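Local structure of spore germination protein GerM (Bacillus subtilis subsp. subtilis str. 168, 6GZB) at residues N62-A67 with G184-T189; V112-D117 with F150-K155; V268-N273 with K306-K311. The protein is of unknown biochemical function but affects both sporulation and germination, and is built from tandem GerMN domains. All blocks are in the same frame, centred on the assembly; numbering follows the deposited sequence.

Overall arrangement
The three contacts are spread along a chain that carries two GerMN domains in tandem. Interaction 2 (112-117 with 150-155) is nested in sequence inside the loop closed by interaction 1 (62-67 with 184-189), and interaction 3 (268-273 with 306-311) follows both. None touches another. The centres of interactions 1 and 2 lie about 23 Å apart, and those of interactions 2 and 3 about 31 Å apart. Interaction 3 pairs strands 267-272 and 307-312 of one mixed sheet; interaction 2 lies at the end of strand 110-114, by the turn leading into strand 155-160 of another. Interaction 1 sets the start of strand 65-73 against the loop between strands 163-164 and 198-208.

Interaction 1 of 3, residues N62-A67 with G184-T189; sequences NGYVVA and GINLET
Asn186 reaches across to the backbone of Val65 with its carboxamide standing almost upright to the ring of Tyr64, the two planes being 81° apart. The amide meets the ring at its edge, where Tyr64 CD1 lies 3.7 Å from Asn186 CG. With Asn186 CG anti to its carbonyl carbon (chi1 -60°), the amide end is carried in beside the backbone N and O of Val65. The preceding residue adds an apolar touch: Ile185 CD1 comes 3.8 Å from Val65 CG1, the side chains slanting across one another. Ile185 CG1 stands anti to its backbone N (chi1 -175°), which places CD1 against the valine. Tyr64 OH is hydrogen-bonded to Ser245 O. The contact sets the start of strand 65-73 against the loop between strands 163-164 and 198-208. Gln141 and Trp145 of helix 136-147 cover Ile185, and Gln141 also touches Val65; strand 213-223 meets Tyr64 through Val216, while strand 51-60 flanks Val65 through Tyr57.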
loop_
_atom_site.group_PDB
_atom_site.type_symbol
_atom_site.label_atom_id
_atom_site.label_comp_id
_atom_site.label_asym_id
_atom_site.label_seq_id
_atom_site.Cartn_x
_atom_site.Cartn_y
_atom_site.Cartn_z
ATOM N N ASN A 62 -5.578 -9.830 10.671
ATOM C CA ASN A 62 -4.906 -9.160 11.790
ATOM C C ASN A 62 -5.226 -7.660 11.846
ATOM O O ASN A 62 -4.711 -6.934 12.697
ATOM C CB ASN A 62 -3.398 -9.385 11.699
ATOM C CG ASN A 62 -3.011 -10.835 11.970
ATOM O OD1 ASN A 62 -2.134 -11.394 11.310
ATOM N ND2 ASN A 62 -3.672 -11.451 12.943
ATOM N N GLY A 63 -6.117 -7.208 10.973
ATOM C CA GLY A 63 -6.586 -5.823 11.019
ATOM C C GLY A 63 -5.926 -4.874 10.021
ATOM O O GLY A 63 -6.279 -3.696 9.962
ATOM N N TYR A 64 -5.001 -5.377 9.211
ATOM C CA TYR A 64 -4.292 -4.515 8.255
ATOM C C TYR A 64 -5.144 -4.238 7.026
ATOM O O TYR A 64 -5.796 -5.136 6.489
ATOM C CB TYR A 64 -2.966 -5.134 7.822
ATOM C CG TYR A 64 -1.932 -5.178 8.909
ATOM C CD1 TYR A 64 -1.112 -4.081 9.173
ATOM C CD2 TYR A 64 -1.754 -6.327 9.668
ATOM C CE1 TYR A 64 -0.146 -4.135 10.168
ATOM C CE2 TYR A 64 -0.829 -6.374 10.691
ATOM C CZ TYR A 64 -0.016 -5.284 10.932
ATOM O OH TYR A 64 0.905 -5.354 11.957
ATOM N N VAL A 65 -5.114 -2.989 6.571
ATOM C CA VAL A 65 -5.632 -2.643 5.259
ATOM C C VAL A 65 -4.590 -3.025 4.219
ATOM O O VAL A 65 -3.440 -2.601 4.301
ATOM C CB VAL A 65 -5.955 -1.137 5.164
ATOM C CG1 VAL A 65 -6.524 -0.789 3.798
ATOM C CG2 VAL A 65 -6.921 -0.752 6.268
ATOM N N VAL A 66 -4.994 -3.853 3.263
ATOM C CA VAL A 66 -4.054 -4.506 2.355
ATOM C C VAL A 66 -4.675 -4.616 0.972
ATOM O O VAL A 66 -5.850 -4.955 0.840
ATOM C CB VAL A 66 -3.739 -5.955 2.790
ATOM C CG1 VAL A 66 -2.592 -6.497 1.957
ATOM C CG2 VAL A 66 -3.418 -6.038 4.275
ATOM N N ALA A 67 -3.869 -4.390 -0.055
ATOM C CA ALA A 67 -4.312 -4.585 -1.433
ATOM C C ALA A 67 -4.508 -6.078 -1.695
ATOM O O ALA A 67 -3.650 -6.886 -1.361
ATOM C CB ALA A 67 -3.284 -4.014 -2.407
ATOM N N GLY A 184 -1.099 8.214 4.661
ATOM C CA GLY A 184 -0.575 7.010 5.305
ATOM C C GLY A 184 -1.571 5.869 5.305
ATOM O O GLY A 184 -2.695 5.990 4.799
ATOM N N ILE A 185 -1.150 4.752 5.885
ATOM C CA ILE A 185 -1.959 3.545 5.924
ATOM C C ILE A 185 -1.415 2.639 7.021
ATOM O O ILE A 185 -0.205 2.591 7.234
ATOM C CB ILE A 185 -1.949 2.827 4.552
ATOM C CG1 ILE A 185 -2.895 1.630 4.557
ATOM C CG2 ILE A 185 -0.547 2.388 4.170
ATOM C CD1 ILE A 185 -3.292 1.180 3.164
ATOM N N ASN A 186 -2.308 1.997 7.775
ATOM C CA ASN A 186 -1.895 1.142 8.884
ATOM C C ASN A 186 -0.862 1.833 9.771
ATOM O O ASN A 186 0.239 1.307 9.992
ATOM C CB ASN A 186 -1.299 -0.168 8.356
ATOM C CG ASN A 186 -2.274 -0.963 7.525
ATOM O OD1 ASN A 186 -1.929 -1.479 6.456
ATOM N ND2 ASN A 186 -3.494 -1.075 8.008
ATOM N N LEU A 187 -1.193 3.022 10.255
ATOM C CA LEU A 187 -0.222 3.847 10.986
ATOM C C LEU A 187 0.335 3.115 12.198
ATOM O O LEU A 187 -0.427 2.632 13.024
ATOM C CB LEU A 187 -0.880 5.154 11.458
ATOM C CG LEU A 187 -1.562 6.003 10.378
ATOM C CD1 LEU A 187 -2.214 7.227 11.010
ATOM C CD2 LEU A 187 -0.594 6.426 9.279
ATOM N N GLU A 188 1.657 3.095 12.344
ATOM C CA GLU A 188 2.270 2.586 13.561
ATOM C C GLU A 188 2.050 3.571 14.692
ATOM O O GLU A 188 2.535 4.696 14.634
ATOM C CB GLU A 188 3.773 2.358 13.373
ATOM C CG GLU A 188 4.117 0.981 12.843
ATOM C CD GLU A 188 5.611 0.736 12.782
ATOM O OE1 GLU A 188 6.011 -0.384 12.395
ATOM O OE2 GLU A 188 6.378 1.687 13.055
ATOM N N THR A 189 1.306 3.146 15.710
ATOM C CA THR A 189 0.958 4.017 16.830
ATOM C C THR A 189 1.410 3.458 18.177
ATOM O O THR A 189 1.055 4.002 19.220
ATOM C CB THR A 189 -0.562 4.223 16.917
ATOM O OG1 THR A 189 -1.215 2.944 16.954
ATOM C CG2 THR A 189 -1.068 5.026 15.724
#

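Interaction 2 of 3, residues V112-D117 with F150-K155; sequences VDIKKD and FSSIDK. With ACT (acetate ion), chain G.
Lys155 and Asp117 join the two segments through a single direct hydrogen bond, from the lysine ammonium to the backbone carbonyl. From CB, which points toward 112-117, the Lys155 chain first runs extended through CG to CD, then folds at its last two torsions (chi3 -60°, chi4 -82°). This bend brings CE to 4.0 Å from Asp117 O and sets NZ at 3.0 Å from Asp117 O, with the donor tilted 35° from the carbonyl plane. The same NZ forms a salt bridge with its neighbour, at 3.2 Å from Asp154 OD1, approaching on the syn side, somewhat out of the carboxylate plane. Replacing this lysine with an alanine would probably lose the grip on Asp117 O and leave the Asp154 carboxylate without its charged mate. Asp117 itself turns its carboxylate to the hairpin, where OD1 accepts from Thr119 N. The fold here is a mixed sheet: strand 110-114 turns back through 115-118 into strand 119-124, which forms a beta-alpha-beta unit with helix 136-147 and the parallel strand 155-160. The type I turn from Phe150 to Ile153, closed by the bond from Ile153 N to Phe150 O, lies in the return connection of this unit, after the helix. Ile114 meets this turn, its CD1 3.8 Å from Ile153 CD1 with the side chains crossing at about a right angle, while its CG2 lies against Ser152 O and OG. A water donates to both Lys115 O and Ser152 O, bridging the segments. On the first segment an acetate, probably from the crystallisation liquor, accepts a nearly straight bond from Lys116 N to its OXT, and Lys115 NZ is salt-bridged to Asp113 OD2.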
loop_
_atom_site.group_PDB
_atom_site.type_symbol
_atom_site.label_atom_id
_atom_site.label_comp_id
_atom_site.label_asym_id
_atom_site.label_seq_id
_atom_site.Cartn_x
_atom_site.Cartn_y
_atom_site.Cartn_z
ATOM N N VAL A 112 -19.248 8.240 -7.821
ATOM C CA VAL A 112 -17.912 8.801 -7.877
ATOM C C VAL A 112 -17.827 9.830 -8.992
ATOM O O VAL A 112 -18.085 9.536 -10.156
ATOM C CB VAL A 112 -16.836 7.717 -8.098
ATOM C CG1 VAL A 112 -15.456 8.353 -8.158
ATOM C CG2 VAL A 112 -16.899 6.684 -6.981
ATOM N N ASP A 113 -17.435 11.035 -8.621
ATOM C CA ASP A 113 -17.254 12.114 -9.570
ATOM C C ASP A 113 -15.771 12.481 -9.631
ATOM O O ASP A 113 -15.190 12.971 -8.660
ATOM C CB ASP A 113 -18.090 13.319 -9.122
ATOM C CG ASP A 113 -17.971 14.495 -10.061
ATOM O OD1 ASP A 113 -17.834 14.260 -11.276
ATOM O OD2 ASP A 113 -18.040 15.648 -9.585
ATOM N N ILE A 114 -15.156 12.229 -10.776
ATOM C CA ILE A 114 -13.733 12.481 -10.952
ATOM C C ILE A 114 -13.527 13.848 -11.606
ATOM O O ILE A 114 -13.963 14.076 -12.728
ATOM C CB ILE A 114 -13.079 11.378 -11.812
ATOM C CG1 ILE A 114 -13.300 10.009 -11.172
ATOM C CG2 ILE A 114 -11.591 11.638 -11.984
ATOM C CD1 ILE A 114 -12.841 8.853 -12.038
ATOM N N LYS A 115 -12.866 14.754 -10.898
ATOM C CA LYS A 115 -12.602 16.096 -11.413
ATOM C C LYS A 115 -11.315 16.107 -12.223
ATOM O O LYS A 115 -10.507 15.181 -12.131
ATOM C CB LYS A 115 -12.467 17.104 -10.269
ATOM C CG LYS A 115 -13.454 16.926 -9.131
ATOM C CD LYS A 115 -14.414 18.098 -9.025
ATOM C CE LYS A 115 -15.669 17.846 -9.840
ATOM N NZ LYS A 115 -16.885 18.336 -9.137
ATOM N N LYS A 116 -11.102 17.191 -12.966
ATOM C CA LYS A 116 -9.946 17.305 -13.851
ATOM C C LYS A 116 -8.651 17.528 -13.077
ATOM O O LYS A 116 -7.573 17.156 -13.541
ATOM C CB LYS A 116 -10.155 18.435 -14.862
ATOM C CG LYS A 116 -10.944 18.017 -16.096
ATOM C CD LYS A 116 -11.020 19.137 -17.121
ATOM C CE LYS A 116 -11.303 18.603 -18.520
ATOM N NZ LYS A 116 -10.906 19.571 -19.579
ATOM N N ASP A 117 -8.765 18.087 -11.877
ATOM C CA ASP A 117 -7.602 18.334 -11.034
ATOM C C ASP A 117 -7.091 17.069 -10.334
ATOM O O ASP A 117 -6.094 17.119 -9.607
ATOM C CB ASP A 117 -7.914 19.416 -9.992
ATOM C CG ASP A 117 -8.931 18.964 -8.951
ATOM O OD1 ASP A 117 -9.513 17.868 -9.093
ATOM O OD2 ASP A 117 -9.173 19.734 -8.002
ATOM N N PHE A 150 -6.068 4.529 -9.616
ATOM C CA PHE A 150 -6.312 5.009 -10.969
ATOM C C PHE A 150 -5.503 6.268 -11.260
ATOM O O PHE A 150 -5.333 7.139 -10.394
ATOM C CB PHE A 150 -7.792 5.310 -11.151
ATOM C CG PHE A 150 -8.676 4.129 -10.932
ATOM C CD1 PHE A 150 -8.828 3.174 -11.920
ATOM C CD2 PHE A 150 -9.370 3.975 -9.742
ATOM C CE1 PHE A 150 -9.656 2.082 -11.725
ATOM C CE2 PHE A 150 -10.187 2.877 -9.533
ATOM C CZ PHE A 150 -10.315 1.917 -10.519
ATOM N N SER A 151 -4.916 6.378 -12.335
ATOM C CA SER A 151 -3.993 7.462 -12.677
ATOM C C SER A 151 -4.705 8.818 -12.702
ATOM O O SER A 151 -4.076 9.854 -12.526
ATOM C CB SER A 151 -3.302 7.185 -14.012
ATOM O OG SER A 151 -4.247 7.164 -15.058
ATOM N N SER A 152 -6.111 8.789 -12.985
ATOM C CA SER A 152 -6.900 10.014 -13.015
ATOM C C SER A 152 -7.275 10.507 -11.615
ATOM O O SER A 152 -7.848 11.581 -11.484
ATOM C CB SER A 152 -8.175 9.796 -13.827
ATOM O OG SER A 152 -9.026 8.839 -13.208
ATOM N N ILE A 153 -6.962 9.725 -10.583
ATOM C CA ILE A 153 -7.290 10.103 -9.210
ATOM C C ILE A 153 -6.045 10.105 -8.320
ATOM O O ILE A 153 -5.392 9.072 -8.144
ATOM C CB ILE A 153 -8.330 9.143 -8.611
ATOM C CG1 ILE A 153 -9.580 9.095 -9.487
ATOM C CG2 ILE A 153 -8.724 9.589 -7.215
ATOM C CD1 ILE A 153 -10.519 7.955 -9.157
ATOM N N ASP A 154 -5.725 11.255 -7.733
ATOM C CA ASP A 154 -4.682 11.296 -6.711
ATOM C C ASP A 154 -5.118 11.945 -5.407
ATOM O O ASP A 154 -4.354 11.976 -4.454
ATOM C CB ASP A 154 -3.421 11.979 -7.244
ATOM C CG ASP A 154 -3.722 13.259 -7.983
ATOM O OD1 ASP A 154 -4.607 14.013 -7.529
ATOM O OD2 ASP A 154 -3.090 13.500 -9.034
ATOM N N LYS A 155 -6.366 12.401 -5.345
ATOM C CA LYS A 155 -6.916 12.989 -4.123
ATOM C C LYS A 155 -8.365 12.567 -3.982
ATOM O O LYS A 155 -9.048 12.321 -4.978
ATOM C CB LYS A 155 -6.871 14.522 -4.188
ATOM C CG LYS A 155 -5.480 15.125 -4.135
ATOM C CD LYS A 155 -5.533 16.641 -4.285
ATOM C CE LYS A 155 -6.163 17.070 -5.605
ATOM N NZ LYS A 155 -5.189 17.030 -6.729
HETATM C C ACT G . -14.080 19.491 -13.407
HETATM O O ACT G . -14.311 18.476 -14.041
HETATM O OXT ACT G . -12.993 19.666 -12.879
HETATM C CH3 ACT G . -15.232 20.280 -12.918
HETATM O O HOH W 1 -8.697 13.773 -13.064
#

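Interaction 3 of 3, residues V268-N273 with K306-K311; sequences VTLDFN and KSVSVK
Leu270 has CG anti to its carbonyl carbon (chi1 -55°) and Val308 has CG1 anti to its backbone N (chi1 -174°), and these choices lead Leu270 CD1 to 3.7 Å from Val308 CG1. The leucine branch slants across the valine methyl on the face shared by Val268, Leu270, Val308 and Val310. Phe272 joins them by the edge of its ring: CE2 lies 4.1 Å from Val310 CG1, and Lys311 O also sits near the ring plane, beside CD2. The other face carries Thr269, Asp271, Ser309 and Lys311. There the extended lysine chain passes Thr269, with CE 3.8 Å from Thr269 CG2, while Asp271 OD1 stays 3.8 Å from Lys311 CB. The Asp271 carboxylate is held by Ser259 OG and Gly314 N. Behind the contact lies a parallel pairing of strands 267-272 and 307-312, the central two of a mixed four-stranded sheet, linked through helix 289-299 in a beta-alpha-beta crossover, with local axes 23° apart. Five backbone hydrogen bonds alternate between the strands; in the shortest, Ser309 N donates to Val268 O at 2.7 Å, and the bond from Phe272 N to Lys311 O is almost straight. CA-H...O contacts, such as Val308 CA to Val268 O at 3.3 Å, add to the seam. Helices 229-239 and 289-299 cover the apolar face, where Leu270 touches Ile230, Ile234, Ile295 and Leu299. The chemistry divides by face: branched and aromatic carbons pack against the helices, hydroxyl and charged groups occupy the other, partly exposed side, and the five backbone bonds join the strands' peptide edges.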
loop_
_atom_site.group_PDB
_atom_site.type_symbol
_atom_site.label_atom_id
_atom_site.label_comp_id
_atom_site.label_asym_id
_atom_site.label_seq_id
_atom_site.Cartn_x
_atom_site.Cartn_y
_atom_site.Cartn_z
ATOM N N VAL A 268 15.989 4.582 -9.334
ATOM C CA VAL A 268 16.845 4.556 -8.163
ATOM C C VAL A 268 17.847 3.429 -8.289
ATOM O O VAL A 268 17.490 2.301 -8.640
ATOM C CB VAL A 268 16.016 4.357 -6.880
ATOM C CG1 VAL A 268 16.922 4.216 -5.665
ATOM C CG2 VAL A 268 15.039 5.517 -6.710
ATOM N N THR A 269 19.094 3.721 -7.943
ATOM C CA THR A 269 20.123 2.700 -7.884
ATOM C C THR A 269 20.580 2.473 -6.456
ATOM O O THR A 269 21.019 3.403 -5.782
ATOM C CB THR A 269 21.334 3.090 -8.747
ATOM O OG1 THR A 269 20.922 3.178 -10.114
ATOM C CG2 THR A 269 22.438 2.052 -8.629
ATOM N N LEU A 270 20.439 1.234 -5.994
ATOM C CA LEU A 270 20.858 0.862 -4.656
ATOM C C LEU A 270 22.107 0.002 -4.718
ATOM O O LEU A 270 22.241 -0.870 -5.576
ATOM C CB LEU A 270 19.746 0.080 -3.942
ATOM C CG LEU A 270 18.372 0.741 -3.858
ATOM C CD1 LEU A 270 17.361 -0.223 -3.253
ATOM C CD2 LEU A 270 18.447 2.020 -3.038
ATOM N N ASP A 271 22.986 0.207 -3.750
ATOM C CA ASP A 271 24.225 -0.531 -3.667
ATOM C C ASP A 271 24.301 -1.156 -2.291
ATOM O O ASP A 271 24.430 -0.455 -1.294
ATOM C CB ASP A 271 25.409 0.416 -3.892
ATOM C CG ASP A 271 26.706 -0.320 -4.184
ATOM O OD1 ASP A 271 26.690 -1.569 -4.281
ATOM O OD2 ASP A 271 27.744 0.362 -4.313
ATOM N N PHE A 272 24.103 -2.446 -2.233
ATOM C CA PHE A 272 24.041 -3.131 -0.986
ATOM C C PHE A 272 25.310 -3.806 -0.578
ATOM O O PHE A 272 26.217 -3.963 -1.335
ATOM C CB PHE A 272 23.004 -4.241 -1.084
ATOM C CG PHE A 272 21.594 -3.776 -1.124
ATOM C CD1 PHE A 272 20.945 -3.437 0.022
ATOM C CD2 PHE A 272 20.913 -3.737 -2.299
ATOM C CE1 PHE A 272 19.651 -3.030 -0.001
ATOM C CE2 PHE A 272 19.618 -3.326 -2.340
ATOM C CZ PHE A 272 18.987 -2.974 -1.186
ATOM N N ASN A 273 25.334 -4.215 0.666
ATOM C CA ASN A 273 26.403 -5.024 1.167
ATOM C C ASN A 273 26.040 -6.487 0.911
ATOM O O ASN A 273 25.037 -6.788 0.315
ATOM C CB ASN A 273 26.733 -4.734 2.633
ATOM C CG ASN A 273 25.578 -4.978 3.592
ATOM O OD1 ASN A 273 24.544 -5.452 3.244
ATOM N ND2 ASN A 273 25.804 -4.654 4.822
ATOM N N LYS A 306 10.142 5.430 -10.153
ATOM C CA LYS A 306 9.446 4.536 -11.078
ATOM C C LYS A 306 10.082 3.153 -11.155
ATOM O O LYS A 306 9.415 2.176 -11.495
ATOM C CB LYS A 306 9.390 5.163 -12.472
ATOM C CG LYS A 306 8.665 6.504 -12.515
ATOM C CD LYS A 306 7.226 6.392 -12.019
ATOM C CE LYS A 306 6.388 7.608 -12.398
ATOM N NZ LYS A 306 5.300 7.868 -11.411
ATOM N N SER A 307 11.363 3.059 -10.813
ATOM C CA SER A 307 12.071 1.789 -10.923
ATOM C C SER A 307 13.293 1.755 -10.021
ATOM O O SER A 307 13.773 2.790 -9.567
ATOM C CB SER A 307 12.494 1.544 -12.376
ATOM O OG SER A 307 13.510 2.450 -12.771
ATOM N N VAL A 308 13.787 0.552 -9.759
ATOM C CA VAL A 308 14.891 0.350 -8.830
ATOM C C VAL A 308 15.887 -0.635 -9.424
ATOM O O VAL A 308 15.516 -1.743 -9.807
ATOM C CB VAL A 308 14.403 -0.230 -7.489
ATOM C CG1 VAL A 308 15.547 -0.307 -6.485
ATOM C CG2 VAL A 308 13.236 0.579 -6.956
ATOM N N SER A 309 17.147 -0.218 -9.506
ATOM C CA SER A 309 18.238 -1.105 -9.891
ATOM C C SER A 309 19.031 -1.444 -8.657
ATOM O O SER A 309 19.256 -0.583 -7.796
ATOM C CB SER A 309 19.163 -0.419 -10.906
ATOM O OG SER A 309 18.445 -0.026 -12.061
ATOM N N VAL A 310 19.459 -2.697 -8.564
ATOM C CA VAL A 310 20.137 -3.168 -7.367
ATOM C C VAL A 310 21.526 -3.687 -7.690
ATOM O O VAL A 310 21.727 -4.371 -8.687
ATOM C CB VAL A 310 19.321 -4.256 -6.645
ATOM C CG1 VAL A 310 17.999 -3.676 -6.133
ATOM C CG2 VAL A 310 19.075 -5.438 -7.572
ATOM N N LYS A 311 22.489 -3.300 -6.864
ATOM C CA LYS A 311 23.853 -3.774 -6.983
ATOM C C LYS A 311 24.301 -4.265 -5.637
ATOM O O LYS A 311 23.711 -3.913 -4.619
ATOM C CB LYS A 311 24.790 -2.650 -7.437
ATOM C CG LYS A 311 24.410 -2.039 -8.774
ATOM C CD LYS A 311 25.448 -1.036 -9.258
ATOM C CE LYS A 311 24.898 -0.205 -10.408
ATOM N NZ LYS A 311 25.935 0.651 -11.037
#